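Local coordinates for protein possible galactose mutarotase (Streptomyces platensis subsp. rosaceus, PDB 4RNL) that is of unproven function but probably interconverts the alpha and beta anomers of galactose or a related sugar, at residues Phe146-Val154 and Val166-Val177; Leu202-Val210 and Asp242-Gly250. One frame throughout, in Å; residues are numbered along the deposited sequence.

Interaction 1: residues Phe146-Val154 and Val166-Val177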
loop_
_atom_site.group_PDB
_atom_site.type_symbol
_atom_site.label_atom_id
_atom_site.label_comp_id
_atom_site.label_asym_id
_atom_site.label_seq_id
_atom_site.Cartn_x
_atom_site.Cartn_y
_atom_site.Cartn_z
ATOM N N PHE A 146 -1.304 2.048 -20.307
ATOM C CA PHE A 146 -0.895 0.650 -20.143
ATOM C C PHE A 146 -1.672 -0.226 -21.121
ATOM O O PHE A 146 -2.885 -0.085 -21.247
ATOM C CB PHE A 146 -1.134 0.185 -18.698
ATOM C CG PHE A 146 -0.278 0.890 -17.680
ATOM C CD1 PHE A 146 0.996 0.429 -17.390
ATOM C CD2 PHE A 146 -0.750 2.009 -17.002
ATOM C CE1 PHE A 146 1.800 1.075 -16.452
ATOM C CE2 PHE A 146 0.048 2.669 -16.064
ATOM C CZ PHE A 146 1.320 2.202 -15.785
ATOM N N PRO A 147 -0.974 -1.136 -21.823
ATOM C CA PRO A 147 -1.646 -1.982 -22.813
ATOM C C PRO A 147 -2.374 -3.161 -22.161
ATOM O O PRO A 147 -1.995 -3.617 -21.080
ATOM C CB PRO A 147 -0.484 -2.472 -23.685
ATOM C CG PRO A 147 0.675 -2.548 -22.731
ATOM C CD PRO A 147 0.466 -1.430 -21.718
ATOM N N GLY A 148 -3.434 -3.637 -22.805
ATOM C CA GLY A 148 -4.145 -4.804 -22.315
ATOM C C GLY A 148 -5.247 -4.471 -21.334
ATOM O O GLY A 148 -5.084 -3.609 -20.465
ATOM N N ALA A 149 -6.379 -5.155 -21.473
ATOM C CA ALA A 149 -7.437 -5.054 -20.471
ATOM C C ALA A 149 -7.057 -5.934 -19.288
ATOM O O ALA A 149 -6.858 -7.143 -19.444
ATOM C CB ALA A 149 -8.763 -5.501 -21.058
ATOM N N LEU A 150 -6.959 -5.331 -18.108
ATOM C CA LEU A 150 -6.537 -6.052 -16.908
ATOM C C LEU A 150 -7.736 -6.279 -15.989
ATOM O O LEU A 150 -8.307 -5.329 -15.462
ATOM C CB LEU A 150 -5.435 -5.278 -16.175
ATOM C CG LEU A 150 -4.757 -6.015 -15.016
ATOM C CD1 LEU A 150 -3.863 -7.145 -15.537
ATOM C CD2 LEU A 150 -3.960 -5.056 -14.136
ATOM N N ASP A 151 -8.106 -7.545 -15.813
ATOM C CA ASP A 151 -9.230 -7.939 -14.964
ATOM C C ASP A 151 -8.703 -8.138 -13.547
ATOM O O ASP A 151 -7.985 -9.100 -13.280
ATOM C CB ASP A 151 -9.824 -9.247 -15.498
ATOM C CG ASP A 151 -11.171 -9.586 -14.877
ATOM O OD1 ASP A 151 -11.590 -8.896 -13.935
ATOM O OD2 ASP A 151 -11.819 -10.550 -15.334
ATOM N N VAL A 152 -9.051 -7.230 -12.635
ATOM C CA VAL A 152 -8.425 -7.201 -11.311
ATOM C C VAL A 152 -9.419 -7.475 -10.195
ATOM O O VAL A 152 -10.519 -6.921 -10.189
ATOM C CB VAL A 152 -7.775 -5.824 -11.022
ATOM C CG1 VAL A 152 -7.071 -5.825 -9.653
ATOM C CG2 VAL A 152 -6.806 -5.444 -12.125
ATOM N N ARG A 153 -9.020 -8.322 -9.246
ATOM C CA ARG A 153 -9.805 -8.556 -8.041
ATOM C C ARG A 153 -8.904 -8.408 -6.832
ATOM O O ARG A 153 -7.814 -8.974 -6.789
ATOM C CB ARG A 153 -10.417 -9.963 -8.040
ATOM C CG ARG A 153 -11.609 -10.101 -8.944
ATOM C CD ARG A 153 -12.225 -11.481 -8.868
ATOM N NE ARG A 153 -13.480 -11.508 -9.616
ATOM C CZ ARG A 153 -13.556 -11.607 -10.939
ATOM N NH1 ARG A 153 -12.447 -11.698 -11.664
ATOM N NH2 ARG A 153 -14.741 -11.615 -11.535
ATOM N N VAL A 154 -9.362 -7.644 -5.852
ATOM C CA VAL A 154 -8.598 -7.446 -4.631
ATOM C C VAL A 154 -9.510 -7.791 -3.467
ATOM O O VAL A 154 -10.590 -7.218 -3.320
ATOM C CB VAL A 154 -8.096 -6.000 -4.509
ATOM C CG1 VAL A 154 -7.344 -5.815 -3.198
ATOM C CG2 VAL A 154 -7.187 -5.653 -5.687
ATOM N N VAL A 166 -5.474 -9.922 -0.716
ATOM C CA VAL A 166 -4.977 -10.741 -1.829
ATOM C C VAL A 166 -5.370 -10.059 -3.123
ATOM O O VAL A 166 -6.551 -9.791 -3.340
ATOM C CB VAL A 166 -5.577 -12.162 -1.786
ATOM C CG1 VAL A 166 -5.061 -13.012 -2.964
ATOM C CG2 VAL A 166 -5.256 -12.827 -0.449
ATOM N N SER A 167 -4.388 -9.763 -3.974
ATOM C CA SER A 167 -4.670 -9.101 -5.244
ATOM C C SER A 167 -4.445 -10.093 -6.383
ATOM O O SER A 167 -3.404 -10.745 -6.440
ATOM C CB SER A 167 -3.777 -7.867 -5.418
ATOM O OG SER A 167 -3.833 -7.036 -4.259
ATOM N N CYS A 168 -5.436 -10.233 -7.262
ATOM C CA CYS A 168 -5.358 -11.184 -8.371
ATOM C C CYS A 168 -5.632 -10.458 -9.681
ATOM O O CYS A 168 -6.428 -9.514 -9.708
ATOM C CB CYS A 168 -6.385 -12.309 -8.191
ATOM S SG CYS A 168 -6.069 -13.411 -6.783
ATOM N N ALA A 169 -4.980 -10.878 -10.763
ATOM C CA ALA A 169 -5.272 -10.270 -12.060
ATOM C C ALA A 169 -4.992 -11.195 -13.221
ATOM O O ALA A 169 -4.127 -12.065 -13.137
ATOM C CB ALA A 169 -4.496 -8.971 -12.241
ATOM N N THR A 170 -5.728 -10.993 -14.310
ATOM C CA THR A 170 -5.395 -11.601 -15.598
ATOM C C THR A 170 -5.486 -10.510 -16.651
ATOM O O THR A 170 -6.104 -9.472 -16.414
ATOM C CB THR A 170 -6.345 -12.751 -15.978
ATOM O OG1 THR A 170 -7.692 -12.260 -16.043
ATOM C CG2 THR A 170 -6.257 -13.891 -14.962
ATOM N N THR A 171 -4.880 -10.744 -17.810
ATOM C CA THR A 171 -4.832 -9.731 -18.859
ATOM C C THR A 171 -5.128 -10.346 -20.215
ATOM O O THR A 171 -4.889 -11.536 -20.416
ATOM C CB THR A 171 -3.452 -9.046 -18.895
ATOM O OG1 THR A 171 -3.485 -7.949 -19.816
ATOM C CG2 THR A 171 -2.360 -10.038 -19.318
ATOM N N ASP A 172 -5.664 -9.558 -21.149
ATOM C CA ASP A 172 -5.879 -10.073 -22.505
ATOM C C ASP A 172 -4.742 -9.725 -23.472
ATOM O O ASP A 172 -4.776 -10.088 -24.654
ATOM C CB ASP A 172 -7.259 -9.674 -23.074
ATOM C CG ASP A 172 -7.390 -8.182 -23.357
ATOM O OD1 ASP A 172 -6.406 -7.427 -23.196
ATOM O OD2 ASP A 172 -8.499 -7.763 -23.763
ATOM N N ALA A 173 -3.731 -9.027 -22.965
ATOM C CA ALA A 173 -2.540 -8.718 -23.757
ATOM C C ALA A 173 -1.376 -8.439 -22.814
ATOM O O ALA A 173 -1.609 -8.029 -21.678
ATOM C CB ALA A 173 -2.803 -7.520 -24.663
ATOM N N PRO A 174 -0.129 -8.662 -23.271
ATOM C CA PRO A 174 1.018 -8.420 -22.382
ATOM C C PRO A 174 0.998 -7.019 -21.783
ATOM O O PRO A 174 0.685 -6.039 -22.472
ATOM C CB PRO A 174 2.227 -8.587 -23.312
ATOM C CG PRO A 174 1.748 -9.559 -24.358
ATOM C CD PRO A 174 0.286 -9.231 -24.571
ATOM N N THR A 175 1.292 -6.941 -20.490
ATOM C CA THR A 175 1.251 -5.682 -19.784
ATOM C C THR A 175 2.207 -5.766 -18.606
ATOM O O THR A 175 2.851 -6.794 -18.411
ATOM C CB THR A 175 -0.183 -5.373 -19.305
ATOM O OG1 THR A 175 -0.282 -3.987 -18.961
ATOM C CG2 THR A 175 -0.586 -6.247 -18.108
ATOM N N VAL A 176 2.311 -4.689 -17.832
ATOM C CA VAL A 176 3.024 -4.743 -16.566
ATOM C C VAL A 176 2.022 -4.461 -15.452
ATOM O O VAL A 176 1.065 -3.701 -15.647
ATOM C CB VAL A 176 4.203 -3.748 -16.503
ATOM C CG1 VAL A 176 5.256 -4.098 -17.546
ATOM C CG2 VAL A 176 3.714 -2.315 -16.706
ATOM N N VAL A 177 2.225 -5.111 -14.304
ATOM C CA VAL A 177 1.319 -5.010 -13.161
ATOM C C VAL A 177 2.143 -5.030 -11.878
ATOM O O VAL A 177 3.056 -5.845 -11.728
ATOM C CB VAL A 177 0.333 -6.195 -13.091
ATOM C CG1 VAL A 177 -0.700 -5.947 -11.978
ATOM C CG2 VAL A 177 -0.369 -6.401 -14.397
#

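Interaction 2: residues Leu202-Val210 and Asp242-Gly250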
loop_
_atom_site.group_PDB
_atom_site.type_symbol
_atom_site.label_atom_id
_atom_site.label_comp_id
_atom_site.label_asym_id
_atom_site.label_seq_id
_atom_site.Cartn_x
_atom_site.Cartn_y
_atom_site.Cartn_z
ATOM N N LEU A 202 13.384 -5.093 9.453
ATOM C CA LEU A 202 13.080 -5.574 8.103
ATOM C C LEU A 202 13.944 -6.764 7.774
ATOM O O LEU A 202 15.142 -6.775 8.068
ATOM C CB LEU A 202 13.326 -4.492 7.042
ATOM C CG LEU A 202 12.551 -3.183 7.140
ATOM C CD1 LEU A 202 13.080 -2.195 6.099
ATOM C CD2 LEU A 202 11.050 -3.430 6.954
ATOM N N ALA A 203 13.347 -7.772 7.152
ATOM C CA ALA A 203 14.131 -8.906 6.682
ATOM C C ALA A 203 14.692 -8.565 5.310
ATOM O O ALA A 203 14.303 -9.158 4.303
ATOM C CB ALA A 203 13.278 -10.162 6.627
ATOM N N ALA A 204 15.611 -7.604 5.284
ATOM C CA ALA A 204 16.178 -7.079 4.040
ATOM C C ALA A 204 17.650 -6.709 4.226
ATOM O O ALA A 204 17.979 -5.809 5.008
ATOM C CB ALA A 204 15.387 -5.847 3.593
ATOM N N SER A 205 18.539 -7.403 3.530
ATOM C CA SER A 205 19.961 -7.109 3.652
ATOM C C SER A 205 20.419 -6.143 2.568
ATOM O O SER A 205 21.582 -5.732 2.543
ATOM C CB SER A 205 20.787 -8.396 3.582
ATOM O OG SER A 205 20.673 -9.002 2.309
ATOM N N ARG A 206 19.505 -5.791 1.664
ATOM C CA ARG A 206 19.831 -4.910 0.545
ATOM C C ARG A 206 18.717 -3.907 0.275
ATOM O O ARG A 206 17.574 -4.121 0.673
ATOM C CB ARG A 206 20.096 -5.732 -0.722
ATOM C CG ARG A 206 21.303 -6.653 -0.634
ATOM C CD ARG A 206 21.683 -7.191 -2.011
ATOM N NE ARG A 206 22.808 -8.117 -1.950
ATOM C CZ ARG A 206 24.064 -7.804 -2.258
ATOM N NH1 ARG A 206 24.378 -6.577 -2.659
ATOM N NH2 ARG A 206 25.012 -8.727 -2.168
ATOM N N TYR A 207 19.053 -2.811 -0.403
ATOM C CA TYR A 207 18.051 -1.788 -0.761
ATOM C C TYR A 207 18.360 -1.212 -2.137
ATOM O O TYR A 207 19.389 -1.522 -2.729
ATOM C CB TYR A 207 17.969 -0.669 0.293
ATOM C CG TYR A 207 19.067 0.359 0.168
ATOM C CD1 TYR A 207 20.388 0.035 0.472
ATOM C CD2 TYR A 207 18.785 1.656 -0.248
ATOM C CE1 TYR A 207 21.398 0.980 0.350
ATOM C CE2 TYR A 207 19.786 2.602 -0.366
ATOM C CZ TYR A 207 21.086 2.259 -0.066
ATOM O OH TYR A 207 22.082 3.198 -0.204
ATOM N N THR A 208 17.459 -0.375 -2.641
ATOM C CA THR A 208 17.576 0.186 -3.983
ATOM C C THR A 208 17.900 1.679 -3.928
ATOM O O THR A 208 16.993 2.504 -3.784
ATOM C CB THR A 208 16.227 0.016 -4.710
ATOM O OG1 THR A 208 15.898 -1.371 -4.739
ATOM C CG2 THR A 208 16.320 0.519 -6.123
ATOM N N PRO A 209 19.193 2.036 -4.034
ATOM C CA PRO A 209 19.565 3.458 -4.021
ATOM C C PRO A 209 18.964 4.169 -5.226
ATOM O O PRO A 209 18.870 3.564 -6.295
ATOM C CB PRO A 209 21.096 3.441 -4.137
ATOM C CG PRO A 209 21.522 2.039 -3.881
ATOM C CD PRO A 209 20.357 1.139 -4.146
ATOM N N VAL A 210 18.556 5.425 -5.061
ATOM C CA VAL A 210 17.867 6.148 -6.131
ATOM C C VAL A 210 18.496 7.519 -6.381
ATOM O O VAL A 210 19.253 8.023 -5.546
ATOM C CB VAL A 210 16.356 6.311 -5.817
ATOM C CG1 VAL A 210 15.638 4.957 -5.885
ATOM C CG2 VAL A 210 16.161 6.954 -4.446
ATOM N N ASP A 242 12.266 7.148 1.707
ATOM C CA ASP A 242 11.354 6.936 0.595
ATOM C C ASP A 242 12.102 5.988 -0.323
ATOM O O ASP A 242 12.544 6.368 -1.410
ATOM C CB ASP A 242 11.039 8.254 -0.112
ATOM C CG ASP A 242 9.969 8.102 -1.178
ATOM O OD1 ASP A 242 9.373 7.001 -1.281
ATOM O OD2 ASP A 242 9.718 9.089 -1.911
ATOM N N HIS A 243 12.278 4.759 0.156
ATOM C CA HIS A 243 13.218 3.813 -0.439
ATOM C C HIS A 243 12.653 2.410 -0.477
ATOM O O HIS A 243 11.925 2.001 0.430
ATOM C CB HIS A 243 14.512 3.795 0.369
ATOM C CG HIS A 243 15.273 5.081 0.302
ATOM N ND1 HIS A 243 14.947 6.174 1.075
ATOM C CD2 HIS A 243 16.322 5.456 -0.465
ATOM C CE1 HIS A 243 15.780 7.165 0.803
ATOM N NE2 HIS A 243 16.627 6.754 -0.126
ATOM N N ASN A 244 12.993 1.684 -1.538
ATOM C CA ASN A 244 12.636 0.283 -1.677
ATOM C C ASN A 244 13.713 -0.601 -1.065
ATOM O O ASN A 244 14.908 -0.406 -1.315
ATOM C CB ASN A 244 12.479 -0.068 -3.167
ATOM C CG ASN A 244 12.276 -1.559 -3.403
ATOM O OD1 ASN A 244 11.174 -2.085 -3.218
ATOM N ND2 ASN A 244 13.337 -2.243 -3.834
ATOM N N PHE A 245 13.282 -1.576 -0.270
ATOM C CA PHE A 245 14.173 -2.604 0.260
ATOM C C PHE A 245 13.997 -3.909 -0.522
ATOM O O PHE A 245 12.879 -4.301 -0.842
ATOM C CB PHE A 245 13.891 -2.814 1.758
ATOM C CG PHE A 245 14.282 -1.636 2.603
ATOM C CD1 PHE A 245 13.450 -0.525 2.698
ATOM C CD2 PHE A 245 15.512 -1.610 3.248
ATOM C CE1 PHE A 245 13.817 0.580 3.445
ATOM C CE2 PHE A 245 15.888 -0.507 4.002
ATOM C CZ PHE A 245 15.051 0.588 4.097
ATOM N N ALA A 246 15.110 -4.566 -0.842
ATOM C CA ALA A 246 15.074 -5.875 -1.482
ATOM C C ALA A 246 14.944 -6.932 -0.388
ATOM O O ALA A 246 15.908 -7.249 0.313
ATOM C CB ALA A 246 16.352 -6.097 -2.306
ATOM N N LEU A 247 13.743 -7.467 -0.229
ATOM C CA LEU A 247 13.478 -8.421 0.837
ATOM C C LEU A 247 14.244 -9.711 0.619
ATOM O O LEU A 247 14.312 -10.220 -0.503
ATOM C CB LEU A 247 11.973 -8.710 0.898
ATOM C CG LEU A 247 11.150 -7.442 1.111
ATOM C CD1 LEU A 247 9.655 -7.755 1.087
ATOM C CD2 LEU A 247 11.540 -6.799 2.434
ATOM N N ASP A 248 14.834 -10.243 1.687
ATOM C CA ASP A 248 15.556 -11.511 1.579
ATOM C C ASP A 248 14.619 -12.615 1.085
ATOM O O ASP A 248 13.495 -12.754 1.574
ATOM C CB ASP A 248 16.178 -11.896 2.928
ATOM C CG ASP A 248 17.188 -10.863 3.421
ATOM O OD1 ASP A 248 17.750 -10.117 2.586
ATOM O OD2 ASP A 248 17.426 -10.802 4.643
ATOM N N GLY A 249 15.070 -13.377 0.095
ATOM C CA GLY A 249 14.266 -14.459 -0.449
ATOM C C GLY A 249 13.512 -14.074 -1.706
ATOM O O GLY A 249 12.996 -14.945 -2.407
ATOM N N GLY A 250 13.440 -12.776 -1.996
ATOM C CA GLY A 250 12.795 -12.310 -3.217
ATOM C C GLY A 250 11.312 -12.633 -3.319
ATOM O O GLY A 250 10.588 -12.536 -2.333
HETATM O O HOH W 1 12.582 -11.408 3.774
HETATM O O HOH W 2 14.299 2.875 -3.717
HETATM O O HOH W 3 19.139 6.390 -2.332
#

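Interaction 1: residues Phe146-Val154 and Val166-Val177
Phe146 meets Val176 at the rim of its ring: the CG2 methyl lies near the ring plane, 3.9 Å from CE1, and Phe94 touches both residues in this buried spot. Pro147 follows with its ring against the backbone of Pro174 and the side chain of Thr175, rigid enough for an extended loop. Its carbonyl O accepts a hydrogen bond from Thr175 OG1 at 2.7 Å, in the carbonyl plane; OG1 stands anti to its own backbone N (chi1 -164°), which turns it to Pro147, and Arg84 also bonds to this hydroxyl. Gly148 has a positive phi and no room for a side chain, since a CB would collide with Ala173 O and Thr171 OG1.

Ala149 N gives its hydrogen to Asp172 OD1 at 2.9 Å, arriving from above the carboxylate plane, while Asp172 N returns a bond to Ala149 O. The pair carries the bonding one step beyond the strands of the antiparallel hairpin 150-159 and 162-171, part of the large sheet of the galactose mutarotase-like fold. Leu150 sends CD1 and CD2 tip to tip against Val177 CG2, and CD1 also lies 3.8 Å from Ala169 CB, whose small methyl leaves space for the branched leucine.

Asp151 and Thr170 form a hydrogen-bonded pair on the other face, with Asp151 N 2.8 Å from Thr170 O. The carboxylate bonds through OD1 to His136, and its salt bridge to Arg153 NH1 is long, a matter of charge alone. Val152 returns to the face of Leu150, its beta-branched side chain suited to a strand and touching Trp124. Arg153 exchanges two backbone bonds with Cys168, the shorter running 2.7 Å from Cys168 N to Arg153 O, and its long chain leads outward. Val154 sets both methyls 3.9 Å from Ser167 OG.

Interaction 2: residues Leu202-Val210 and Asp242-Gly250
His243 brings CD2 within 4.3 Å of Val210 CG2, while its ND1 accepts the backbone N-H of Asp242, whose OD1 binds a glycerol. Asn244 pairs with Thr208 through backbone and side chain: Asn244 O receives Thr208 N, and ND2 donates to Thr208 OG1 at 2.9 Å, in the amide plane. With chi1 at 173°, Asn244 swings its CG away from its own N, bringing the amide to that hydroxyl, while OD1 accepts a bond from Gln310.

Phe245 offers a flat face to Leu202, whose CD1 sits 3.6 Å above the ring centre in a CH-pi contact; Ala204 CB packs on Phe245 CB, and Phe245 CD2 lies 4.0 Å from Tyr207 CB. A serine in place of Phe245 would probably leave Leu202 CD1 without its aromatic bed and open a gap beside Tyr207 CB. Ala246 N bonds to Arg206 O from above the carbonyl plane. Leu247 begins a type II turn to Gly250, in which Gly249 takes the positive phi that suits glycine. Asp248 OD1 is gripped by Ser205 N and Ser205 OG, from opposite faces of the carboxylate. In this mutarotase-like beta fold, strand 242-246 lies between strands 206-208 and 278-282, with Leu281 of the latter against Phe245.

Interaction 1 closes before interaction 2 opens, so the two follow in series along the chain. Their centres are about 25 Å apart and their nearest atoms about 12 Å, without touching. The hairpin of interaction 1 belongs to the nine-stranded antiparallel sheet, whereas strands 206-208 and 242-246 of interaction 2 are neighbours in a seven-stranded one. The link between them is strand 199-202: it lies in the sheet of interaction 1, but its last residue, Leu202, takes part in interaction 2. The chain therefore passes directly from one sheet to the other at this point. The two contacts lie in different sheets of one single-chain protein with hardly any helix, built of strands and long loops.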